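Local coordinates for 11R-lipoxygenase (Gersemia fruticosa, PDB 3VF1), which probably oxygenates polyunsaturated fatty acids with molecular oxygen at a catalytic non-heme iron, in a calcium-dependent manner, at residues A[229-232]-A[233-236]; A[405-408]-A[409-413]; A[528-531]-A[532-536]; A[580-583]-A[584-588]. One frame throughout, in Å; residues are numbered along the deposited sequence.

Contact 1. Residues A[229-232]-A[233-236]; sequences LEDF and RQLI
Arg233, Gln234 and Leu235 each give their backbone N-H to the carbonyl three residues back, on Glu230, Asp231 and Phe232, and this i to i+3 ladder winds residues 229-235 into a 3-10 helix. It is a short helix of the lipoxygenase domain, between helices 208-213 and 247-250 in sequence. The middle bond, from Gln234 N to Asp231 O, measures 3.0 Å, its donor above the carbonyl plane. The i, i+3 spacing sets side chains in pairs. Asp231 and Gln234 run side by side in the same direction, their carboxylate and amide planes 47° apart, with OD1 3.5 Å from NE2. On the buried side, Leu235 CD1 comes to the edge of the Phe232 ring, 4.4 Å from its CD1, and both side chains rest on Ala622 of helix 619-632. Glu230 and Arg233 form the third pair. Glu230 OE1 is 4.2 Å from Arg233 NH1 and well out of the guanidinium plane, so the opposite charges probably attract, with no N-H aimed at the oxygen. The Arg233 chain bends at chi3 (84°), bringing NH1 to a water in the guanidinium plane, which accepts from NH1 at 2.8 Å and donates to Glu230 OE1 at 2.6 Å.

Contact 2. Residues A[405-408]-A[409-413]; sequences VSSW and RNLPS
Asn410 folds back on Ser406, one turn earlier, and its side chain can be followed outward. CB lies 3.5 Å from Ser406 O. CG, anti to its own carbonyl carbon (chi1 -56°), turns the amide toward the preceding turn. At the tip, ND2 donates to Ser406 O at 2.9 Å with an N-H...O angle of 157°; the bond lies in the carbonyl plane, on a lone pair, and close to the plane of the amide. Ser406 O thereby holds the side-chain amide as well as weaker bonds from the backbone N of Asn410 and of Arg409. Ser406 OG sits 3.1 Å from the same ND2 and is hydrogen-bonded to Trp530 O. This is the C-terminal end of the long helix 369-410, a central helix of the lipoxygenase fold: Leu411 still gives its N-H to Ser407 O at 3.0 Å, yet is the first residue to leave helical angles. ND2 also bonds Asp533 on helix 525-538, so an alanine here would probably leave that carboxylate without one of its donors and take from Ser406 O the straightest of its bonds, leaving it the weak backbone ones. One residue earlier, Arg409 lies alongside Val405, its CD 3.6 Å from CG1. Beyond CD the chain bends at chi3 (54°), and NE makes a salt bridge with Asp533 while NH1 bonds the carbonyl of Tyr165.

Contact 3. Residues A[528-531]-A[532-536]; sequences QDWI and RDLHE
This is a local contact between successive turns of helix 525-538, which packs with one side against helices 369-410 and 557-579 of the lipoxygenase domain. Backbone bonds four residues apart carry it, among them His535 N to Ile531 O at 3.0 Å. On the buried side, Leu534 reaches back over Trp530. Its CD1 stands over one face of the indole, 3.9 Å from the centroid of the six-membered ring and 12° off the normal, a CH-pi contact. CG of Trp530 is anti to the backbone N (chi1 -176°), which carries the indole out from the helix, one face turned to that methyl. Ile531 CD1 touches the same methyl at 4.1 Å, so Leu534 CD1 is shared by two side chains. A serine in place of Trp530 would probably leave this methyl without its aromatic face and open a gap toward Ser407 and Leu564. Asp529 and Arg532 run alongside each other as a salt bridge, carboxylate and guanidinium planes 84° apart, though the modelled approach is too close for its details to be trusted. With Trp530, Ile531 and Leu534 on its apolar side and buried Asp533 paired with Arg409, this is a packed helix of the lipoxygenase helical domain.

Contact 4. Residues A[580-583]-A[584-588]; sequences FSQM and ATYGF
Gln582 O is gripped by several groups: Tyr586 N donates to it at 2.7 Å with an N-H...O angle of 155°, Thr585 N adds a weak bond, and the edge of the Tyr586 ring closes on it, CD2 at 3.2 Å. The ring is brought there by a chi1 of -62°, which sets CG beside the backbone N. Farther out, the aliphatic part of Gln582 runs past this edge: its CB is 4.0 Å from CD2 of Tyr586, with the amide and ring planes 80° apart. Thr585 CG2 sits over the centre of one face of the ring, 3.8 Å above its plane, so edge and face are both occupied from within the turn. Polar ends find partners beyond it: Gln582 OE1 accepts from Gln388, its NE2 donates to Asn579 O, and the Thr585 hydroxyl bonds that of Ser265. At the start, a water donates to Phe580 O at 2.7 Å and accepts from Ala584 N at 3.1 Å, linking Phe580 to the first turn of helix 582-586. At the other end, Gly587 N reaches Met583 O in a weak bond, and Met583 SD, its chain bent at chi2 and chi3, rests 3.8 Å from Gly587 CA. Short helix 582-586 follows directly on helix 557-579, which supplies the iron ligands His575 and Asn579, and the place of Gln582 is consistent with a second-shell residue beside the lipoxygenase non-heme iron site.

The four contacts form two touching pairs on opposite sides of the centre of the chain. Contacts 2 and 3, centres 10 Å apart, join the end of helix 369-410 to helix 525-538, the salt bridge from Arg409 NE to Asp533 OD2 measuring 2.9 Å. Contacts 1 and 4, centres 14 Å apart, meet through Phe588, whose CE1 is 3.7 Å from Phe232 CB. The side chain of Gln582 in contact 4 comes within about 6 Å of the iron, whereas contacts 1 and 3 are not part of the iron site. Nearest atoms of contacts 2 and 4 are about 20 Å apart, but helix 369-410, carrying His392 and His397, ends in contact 2 and also touches contact 4.

Contact 1. Residues A[229-232]-A[233-236]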
loop_
_atom_site.group_PDB
_atom_site.type_symbol
_atom_site.label_atom_id
_atom_site.label_comp_id
_atom_site.label_asym_id
_atom_site.label_seq_id
_atom_site.Cartn_x
_atom_site.Cartn_y
_atom_site.Cartn_z
ATOM N N LEU A 229 -9.830 22.805 22.240
ATOM C CA LEU A 229 -8.910 22.001 21.446
ATOM C C LEU A 229 -8.386 20.790 22.210
ATOM O O LEU A 229 -8.102 19.748 21.616
ATOM C CB LEU A 229 -7.737 22.869 20.986
ATOM C CG LEU A 229 -8.110 23.992 20.014
ATOM C CD1 LEU A 229 -7.016 25.046 19.946
ATOM C CD2 LEU A 229 -8.386 23.422 18.633
ATOM N N GLU A 230 -8.259 20.926 23.525
ATOM C CA GLU A 230 -7.685 19.865 24.345
ATOM C C GLU A 230 -8.644 18.692 24.528
ATOM O O GLU A 230 -8.225 17.602 24.920
ATOM C CB GLU A 230 -7.272 20.414 25.710
ATOM C CG GLU A 230 -6.269 21.552 25.636
ATOM C CD GLU A 230 -5.056 21.203 24.795
ATOM O OE1 GLU A 230 -4.069 20.683 25.357
ATOM O OE2 GLU A 230 -5.090 21.447 23.569
ATOM N N ASP A 231 -9.924 18.910 24.243
ATOM C CA ASP A 231 -10.931 17.870 24.436
ATOM C C ASP A 231 -10.855 16.772 23.377
ATOM O O ASP A 231 -11.452 15.707 23.541
ATOM C CB ASP A 231 -12.335 18.478 24.457
ATOM C CG ASP A 231 -12.652 19.171 25.771
ATOM O OD1 ASP A 231 -11.978 18.881 26.781
ATOM O OD2 ASP A 231 -13.582 20.002 25.794
ATOM N N PHE A 232 -10.131 17.027 22.293
ATOM C CA PHE A 232 -9.934 16.008 21.269
ATOM C C PHE A 232 -9.186 14.800 21.832
ATOM O O PHE A 232 -9.258 13.704 21.279
ATOM C CB PHE A 232 -9.182 16.581 20.066
ATOM C CG PHE A 232 -10.062 17.329 19.102
ATOM C CD1 PHE A 232 -10.937 16.646 18.274
ATOM C CD2 PHE A 232 -10.010 18.710 19.021
ATOM C CE1 PHE A 232 -11.750 17.327 17.386
ATOM C CE2 PHE A 232 -10.818 19.396 18.132
ATOM C CZ PHE A 232 -11.690 18.704 17.315
ATOM N N ARG A 233 -8.474 15.005 22.937
ATOM C CA ARG A 233 -7.750 13.922 23.597
ATOM C C ARG A 233 -8.702 12.877 24.179
ATOM O O ARG A 233 -8.277 11.784 24.555
ATOM C CB ARG A 233 -6.853 14.483 24.705
ATOM C CG ARG A 233 -5.732 15.377 24.199
ATOM C CD ARG A 233 -5.253 16.342 25.274
ATOM N NE ARG A 233 -4.270 15.747 26.179
ATOM C CZ ARG A 233 -2.958 15.987 26.148
ATOM N NH1 ARG A 233 -2.434 16.818 25.255
ATOM N NH2 ARG A 233 -2.159 15.392 27.021
ATOM N N GLN A 234 -9.986 13.216 24.254
ATOM C CA GLN A 234 -10.992 12.290 24.765
ATOM C C GLN A 234 -11.173 11.095 23.835
ATOM O O GLN A 234 -11.629 10.034 24.260
ATOM C CB GLN A 234 -12.336 13.001 24.936
ATOM C CG GLN A 234 -12.349 14.071 26.014
ATOM C CD GLN A 234 -13.696 14.754 26.135
ATOM O OE1 GLN A 234 -14.702 14.262 25.621
ATOM N NE2 GLN A 234 -13.725 15.895 26.814
ATOM N N LEU A 235 -10.815 11.273 22.568
ATOM C CA LEU A 235 -11.011 10.231 21.568
ATOM C C LEU A 235 -9.993 9.105 21.710
ATOM O O LEU A 235 -10.159 8.033 21.126
ATOM C CB LEU A 235 -10.938 10.827 20.161
ATOM C CG LEU A 235 -11.980 11.905 19.859
ATOM C CD1 LEU A 235 -11.862 12.388 18.425
ATOM C CD2 LEU A 235 -13.381 11.384 20.135
ATOM N N ILE A 236 -8.940 9.344 22.488
ATOM C CA ILE A 236 -7.919 8.328 22.707
ATOM C C ILE A 236 -8.202 7.546 23.985
ATOM O O ILE A 236 -7.680 7.862 25.055
ATOM C CB ILE A 236 -6.513 8.941 22.780
ATOM C CG1 ILE A 236 -6.245 9.789 21.535
ATOM C CG2 ILE A 236 -5.464 7.844 22.917
ATOM C CD1 ILE A 236 -6.450 9.043 20.229
HETATM O O HOH W 1 -3.771 18.696 23.691
#

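Contact 2. Residues A[405-408]-A[409-413]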
loop_
_atom_site.group_PDB
_atom_site.type_symbol
_atom_site.label_atom_id
_atom_site.label_comp_id
_atom_site.label_asym_id
_atom_site.label_seq_id
_atom_site.Cartn_x
_atom_site.Cartn_y
_atom_site.Cartn_z
ATOM N N VAL A 405 -3.410 -8.044 -11.044
ATOM C CA VAL A 405 -4.321 -8.575 -12.053
ATOM C C VAL A 405 -3.551 -9.131 -13.248
ATOM O O VAL A 405 -3.874 -10.201 -13.762
ATOM C CB VAL A 405 -5.310 -7.494 -12.541
ATOM C CG1 VAL A 405 -6.175 -8.032 -13.671
ATOM C CG2 VAL A 405 -6.175 -7.007 -11.389
ATOM N N SER A 406 -2.528 -8.403 -13.684
ATOM C CA SER A 406 -1.738 -8.823 -14.835
ATOM C C SER A 406 -0.943 -10.087 -14.523
ATOM O O SER A 406 -0.705 -10.911 -15.406
ATOM C CB SER A 406 -0.794 -7.706 -15.285
ATOM O OG SER A 406 -0.073 -8.102 -16.438
ATOM N N SER A 407 -0.528 -10.239 -13.269
ATOM C CA SER A 407 0.200 -11.431 -12.850
ATOM C C SER A 407 -0.645 -12.679 -13.067
ATOM O O SER A 407 -0.168 -13.680 -13.605
ATOM C CB SER A 407 0.603 -11.335 -11.378
ATOM O OG SER A 407 1.602 -10.349 -11.179
ATOM N N TRP A 408 -1.904 -12.617 -12.646
ATOM C CA TRP A 408 -2.808 -13.755 -12.765
ATOM C C TRP A 408 -3.141 -14.065 -14.221
ATOM O O TRP A 408 -3.379 -15.219 -14.578
ATOM C CB TRP A 408 -4.098 -13.499 -11.982
ATOM C CG TRP A 408 -3.946 -13.683 -10.501
ATOM C CD1 TRP A 408 -3.767 -12.707 -9.565
ATOM C CD2 TRP A 408 -3.956 -14.925 -9.788
ATOM N NE1 TRP A 408 -3.666 -13.264 -8.313
ATOM C CE2 TRP A 408 -3.778 -14.625 -8.423
ATOM C CE3 TRP A 408 -4.097 -16.262 -10.171
ATOM C CZ2 TRP A 408 -3.737 -15.613 -7.440
ATOM C CZ3 TRP A 408 -4.056 -17.241 -9.194
ATOM C CH2 TRP A 408 -3.877 -16.911 -7.846
ATOM N N ARG A 409 -3.145 -13.036 -15.059
ATOM C CA ARG A 409 -3.579 -13.177 -16.446
ATOM C C ARG A 409 -2.474 -13.612 -17.408
ATOM O O ARG A 409 -2.763 -14.148 -18.476
ATOM C CB ARG A 409 -4.172 -11.857 -16.942
ATOM C CG ARG A 409 -5.509 -11.501 -16.320
ATOM C CD ARG A 409 -5.921 -10.083 -16.674
ATOM N NE ARG A 409 -5.912 -9.848 -18.115
ATOM C CZ ARG A 409 -6.850 -10.277 -18.954
ATOM N NH1 ARG A 409 -7.881 -10.981 -18.508
ATOM N NH2 ARG A 409 -6.754 -10.007 -20.249
ATOM N N ASN A 410 -1.217 -13.377 -17.043
ATOM C CA ASN A 410 -0.119 -13.579 -17.985
ATOM C C ASN A 410 1.033 -14.450 -17.481
ATOM O O ASN A 410 1.845 -14.918 -18.280
ATOM C CB ASN A 410 0.430 -12.223 -18.430
ATOM C CG ASN A 410 -0.640 -11.332 -19.027
ATOM O OD1 ASN A 410 -0.978 -11.452 -20.205
ATOM N ND2 ASN A 410 -1.183 -10.433 -18.214
ATOM N N LEU A 411 1.110 -14.670 -16.173
ATOM C CA LEU A 411 2.222 -15.426 -15.606
ATOM C C LEU A 411 1.761 -16.732 -14.966
ATOM O O LEU A 411 0.794 -16.746 -14.203
ATOM C CB LEU A 411 2.960 -14.590 -14.560
ATOM C CG LEU A 411 3.565 -13.271 -15.040
ATOM C CD1 LEU A 411 4.255 -12.566 -13.882
ATOM C CD2 LEU A 411 4.536 -13.500 -16.185
ATOM N N PRO A 412 2.452 -17.837 -15.282
ATOM C CA PRO A 412 2.218 -19.110 -14.595
ATOM C C PRO A 412 2.991 -19.157 -13.283
ATOM O O PRO A 412 4.017 -18.486 -13.157
ATOM C CB PRO A 412 2.770 -20.137 -15.582
ATOM C CG PRO A 412 3.866 -19.416 -16.284
ATOM C CD PRO A 412 3.432 -17.975 -16.374
ATOM N N SER A 413 2.508 -19.940 -12.324
ATOM C CA SER A 413 3.104 -19.976 -10.991
ATOM C C SER A 413 4.518 -20.564 -10.971
ATOM O O SER A 413 5.163 -20.593 -9.923
ATOM C CB SER A 413 2.201 -20.757 -10.031
ATOM O OG SER A 413 1.919 -22.051 -10.532
#

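Contact 3. Residues A[528-531]-A[532-536]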
loop_
_atom_site.group_PDB
_atom_site.type_symbol
_atom_site.label_atom_id
_atom_site.label_comp_id
_atom_site.label_asym_id
_atom_site.label_seq_id
_atom_site.Cartn_x
_atom_site.Cartn_y
_atom_site.Cartn_z
ATOM N N GLN A 528 6.602 -10.479 -21.321
ATOM C CA GLN A 528 6.219 -9.512 -22.341
ATOM C C GLN A 528 4.701 -9.379 -22.405
ATOM O O GLN A 528 4.176 -8.298 -22.672
ATOM C CB GLN A 528 6.775 -9.924 -23.706
ATOM C CG GLN A 528 8.289 -10.074 -23.732
ATOM C CD GLN A 528 9.015 -8.779 -23.422
ATOM O OE1 GLN A 528 8.464 -7.693 -23.577
ATOM N NE2 GLN A 528 10.260 -8.893 -22.977
ATOM N N ASP A 529 3.998 -10.481 -22.162
ATOM C CA ASP A 529 2.544 -10.452 -22.071
ATOM C C ASP A 529 2.139 -9.661 -20.835
ATOM O O ASP A 529 1.194 -8.873 -20.865
ATOM C CB ASP A 529 1.976 -11.872 -21.984
ATOM C CG ASP A 529 2.196 -12.670 -23.255
ATOM O OD1 ASP A 529 2.298 -12.052 -24.336
ATOM O OD2 ASP A 529 2.263 -13.915 -23.173
ATOM N N TRP A 530 2.872 -9.882 -19.750
ATOM C CA TRP A 530 2.616 -9.206 -18.487
ATOM C C TRP A 530 2.692 -7.690 -18.641
ATOM O O TRP A 530 1.738 -6.979 -18.326
ATOM C CB TRP A 530 3.624 -9.677 -17.436
ATOM C CG TRP A 530 3.391 -9.106 -16.075
ATOM C CD1 TRP A 530 2.324 -9.344 -15.262
ATOM C CD2 TRP A 530 4.249 -8.209 -15.359
ATOM N NE1 TRP A 530 2.461 -8.651 -14.085
ATOM C CE2 TRP A 530 3.636 -7.946 -14.120
ATOM C CE3 TRP A 530 5.477 -7.604 -15.645
ATOM C CZ2 TRP A 530 4.205 -7.102 -13.169
ATOM C CZ3 TRP A 530 6.042 -6.767 -14.700
ATOM C CH2 TRP A 530 5.405 -6.523 -13.477
ATOM N N ILE A 531 3.824 -7.195 -19.134
ATOM C CA ILE A 531 4.038 -5.754 -19.233
ATOM C C ILE A 531 3.165 -5.126 -20.317
ATOM O O ILE A 531 2.789 -3.960 -20.217
ATOM C CB ILE A 531 5.522 -5.411 -19.502
ATOM C CG1 ILE A 531 5.772 -3.916 -19.292
ATOM C CG2 ILE A 531 5.927 -5.823 -20.911
ATOM C CD1 ILE A 531 5.503 -3.434 -17.879
ATOM N N ARG A 532 2.842 -5.898 -21.348
ATOM C CA ARG A 532 1.989 -5.402 -22.422
ATOM C C ARG A 532 0.550 -5.238 -21.939
ATOM O O ARG A 532 -0.158 -4.323 -22.362
ATOM C CB ARG A 532 2.030 -6.338 -23.632
ATOM C CG ARG A 532 1.097 -5.906 -24.757
ATOM C CD ARG A 532 1.354 -6.659 -26.058
ATOM N NE ARG A 532 1.158 -8.103 -25.923
ATOM C CZ ARG A 532 2.136 -9.000 -25.805
ATOM N NH1 ARG A 532 3.413 -8.632 -25.807
ATOM N NH2 ARG A 532 1.835 -10.285 -25.685
ATOM N N ASP A 533 0.122 -6.127 -21.051
ATOM C CA ASP A 533 -1.229 -6.064 -20.507
ATOM C C ASP A 533 -1.371 -4.860 -19.577
ATOM O O ASP A 533 -2.437 -4.250 -19.492
ATOM C CB ASP A 533 -1.559 -7.356 -19.759
ATOM C CG ASP A 533 -3.050 -7.560 -19.575
ATOM O OD1 ASP A 533 -3.835 -6.829 -20.215
ATOM O OD2 ASP A 533 -3.435 -8.460 -18.801
ATOM N N LEU A 534 -0.289 -4.521 -18.883
ATOM C CA LEU A 534 -0.272 -3.355 -18.007
ATOM C C LEU A 534 -0.320 -2.066 -18.818
ATOM O O LEU A 534 -1.066 -1.142 -18.489
ATOM C CB LEU A 534 0.985 -3.365 -17.135
ATOM C CG LEU A 534 1.063 -4.470 -16.083
ATOM C CD1 LEU A 534 2.431 -4.484 -15.420
ATOM C CD2 LEU A 534 -0.036 -4.299 -15.047
ATOM N N HIS A 535 0.479 -2.009 -19.878
ATOM C CA HIS A 535 0.563 -0.818 -20.715
ATOM C C HIS A 535 -0.773 -0.498 -21.376
ATOM O O HIS A 535 -1.126 0.668 -21.549
ATOM C CB HIS A 535 1.631 -1.004 -21.794
ATOM C CG HIS A 535 1.673 0.105 -22.796
ATOM N ND1 HIS A 535 2.465 1.223 -22.640
ATOM C CD2 HIS A 535 1.015 0.273 -23.968
ATOM C CE1 HIS A 535 2.296 2.028 -23.672
ATOM N NE2 HIS A 535 1.421 1.476 -24.493
ATOM N N GLU A 536 -1.515 -1.538 -21.741
ATOM C CA GLU A 536 -2.746 -1.368 -22.507
ATOM C C GLU A 536 -3.979 -1.224 -21.620
ATOM O O GLU A 536 -4.813 -0.350 -21.851
ATOM C CB GLU A 536 -2.930 -2.546 -23.467
ATOM C CG GLU A 536 -1.846 -2.638 -24.531
ATOM C CD GLU A 536 -1.991 -3.862 -25.414
ATOM O OE1 GLU A 536 -2.815 -4.742 -25.084
ATOM O OE2 GLU A 536 -1.282 -3.944 -26.440
#

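Contact 4. Residues A[580-583]-A[584-588]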
loop_
_atom_site.group_PDB
_atom_site.type_symbol
_atom_site.label_atom_id
_atom_site.label_comp_id
_atom_site.label_asym_id
_atom_site.label_seq_id
_atom_site.Cartn_x
_atom_site.Cartn_y
_atom_site.Cartn_z
ATOM N N PHE A 580 0.209 3.263 8.124
ATOM C CA PHE A 580 0.249 2.883 9.535
ATOM C C PHE A 580 0.734 4.017 10.432
ATOM O O PHE A 580 0.774 3.877 11.655
ATOM C CB PHE A 580 1.114 1.635 9.727
ATOM C CG PHE A 580 0.568 0.421 9.036
ATOM C CD1 PHE A 580 -0.513 -0.262 9.565
ATOM C CD2 PHE A 580 1.127 -0.028 7.855
ATOM C CE1 PHE A 580 -1.025 -1.375 8.928
ATOM C CE2 PHE A 580 0.620 -1.140 7.212
ATOM C CZ PHE A 580 -0.459 -1.815 7.749
ATOM N N SER A 581 1.095 5.140 9.819
ATOM C CA SER A 581 1.474 6.334 10.561
ATOM C C SER A 581 0.264 7.239 10.787
ATOM O O SER A 581 0.387 8.321 11.363
ATOM C CB SER A 581 2.543 7.105 9.792
ATOM O OG SER A 581 2.061 7.490 8.516
ATOM N N GLN A 582 -0.903 6.787 10.340
ATOM C CA GLN A 582 -2.101 7.624 10.333
ATOM C C GLN A 582 -2.661 7.926 11.720
ATOM O O GLN A 582 -3.338 8.934 11.905
ATOM C CB GLN A 582 -3.191 6.984 9.473
ATOM C CG GLN A 582 -3.029 7.238 7.987
ATOM C CD GLN A 582 -4.170 6.664 7.176
ATOM O OE1 GLN A 582 -4.954 7.398 6.578
ATOM N NE2 GLN A 582 -4.267 5.341 7.149
ATOM N N MET A 583 -2.397 7.062 12.695
ATOM C CA MET A 583 -2.911 7.294 14.041
ATOM C C MET A 583 -2.083 8.364 14.745
ATOM O O MET A 583 -2.613 9.181 15.496
ATOM C CB MET A 583 -2.921 6.002 14.861
ATOM C CG MET A 583 -3.564 6.163 16.234
ATOM S SD MET A 583 -5.260 6.786 16.161
ATOM C CE MET A 583 -6.150 5.300 15.698
ATOM N N ALA A 584 -0.778 8.356 14.495
ATOM C CA ALA A 584 0.106 9.383 15.027
ATOM C C ALA A 584 -0.229 10.739 14.415
ATOM O O ALA A 584 -0.015 11.781 15.033
ATOM C CB ALA A 584 1.556 9.025 14.747
ATOM N N THR A 585 -0.763 10.717 13.198
ATOM C CA THR A 585 -1.033 11.941 12.451
ATOM C C THR A 585 -2.449 12.463 12.678
ATOM O O THR A 585 -2.650 13.663 12.865
ATOM C CB THR A 585 -0.815 11.719 10.940
ATOM O OG1 THR A 585 0.565 11.421 10.693
ATOM C CG2 THR A 585 -1.213 12.952 10.141
ATOM N N TYR A 586 -3.427 11.563 12.665
ATOM C CA TYR A 586 -4.829 11.959 12.767
ATOM C C TYR A 586 -5.442 11.646 14.130
ATOM O O TYR A 586 -6.568 12.054 14.414
ATOM C CB TYR A 586 -5.652 11.280 11.669
ATOM C CG TYR A 586 -5.227 11.664 10.271
ATOM C CD1 TYR A 586 -5.609 12.879 9.719
ATOM C CD2 TYR A 586 -4.444 10.812 9.504
ATOM C CE1 TYR A 586 -5.223 13.236 8.442
ATOM C CE2 TYR A 586 -4.055 11.159 8.227
ATOM C CZ TYR A 586 -4.447 12.371 7.701
ATOM O OH TYR A 586 -4.060 12.716 6.428
ATOM N N GLY A 587 -4.707 10.920 14.967
ATOM C CA GLY A 587 -5.186 10.588 16.297
ATOM C C GLY A 587 -5.698 11.827 17.006
ATOM O O GLY A 587 -6.827 11.856 17.494
ATOM N N PHE A 588 -4.855 12.853 17.062
ATOM C CA PHE A 588 -5.248 14.152 17.590
ATOM C C PHE A 588 -5.690 15.036 16.426
ATOM O O PHE A 588 -4.865 15.568 15.684
ATOM C CB PHE A 588 -4.083 14.788 18.349
ATOM C CG PHE A 588 -4.452 16.041 19.087
ATOM C CD1 PHE A 588 -5.248 15.984 20.220
ATOM C CD2 PHE A 588 -3.998 17.276 18.654
ATOM C CE1 PHE A 588 -5.588 17.139 20.902
ATOM C CE2 PHE A 588 -4.335 18.430 19.333
ATOM C CZ PHE A 588 -5.131 18.363 20.457
HETATM O O HOH W 2 0.206 5.551 13.702
#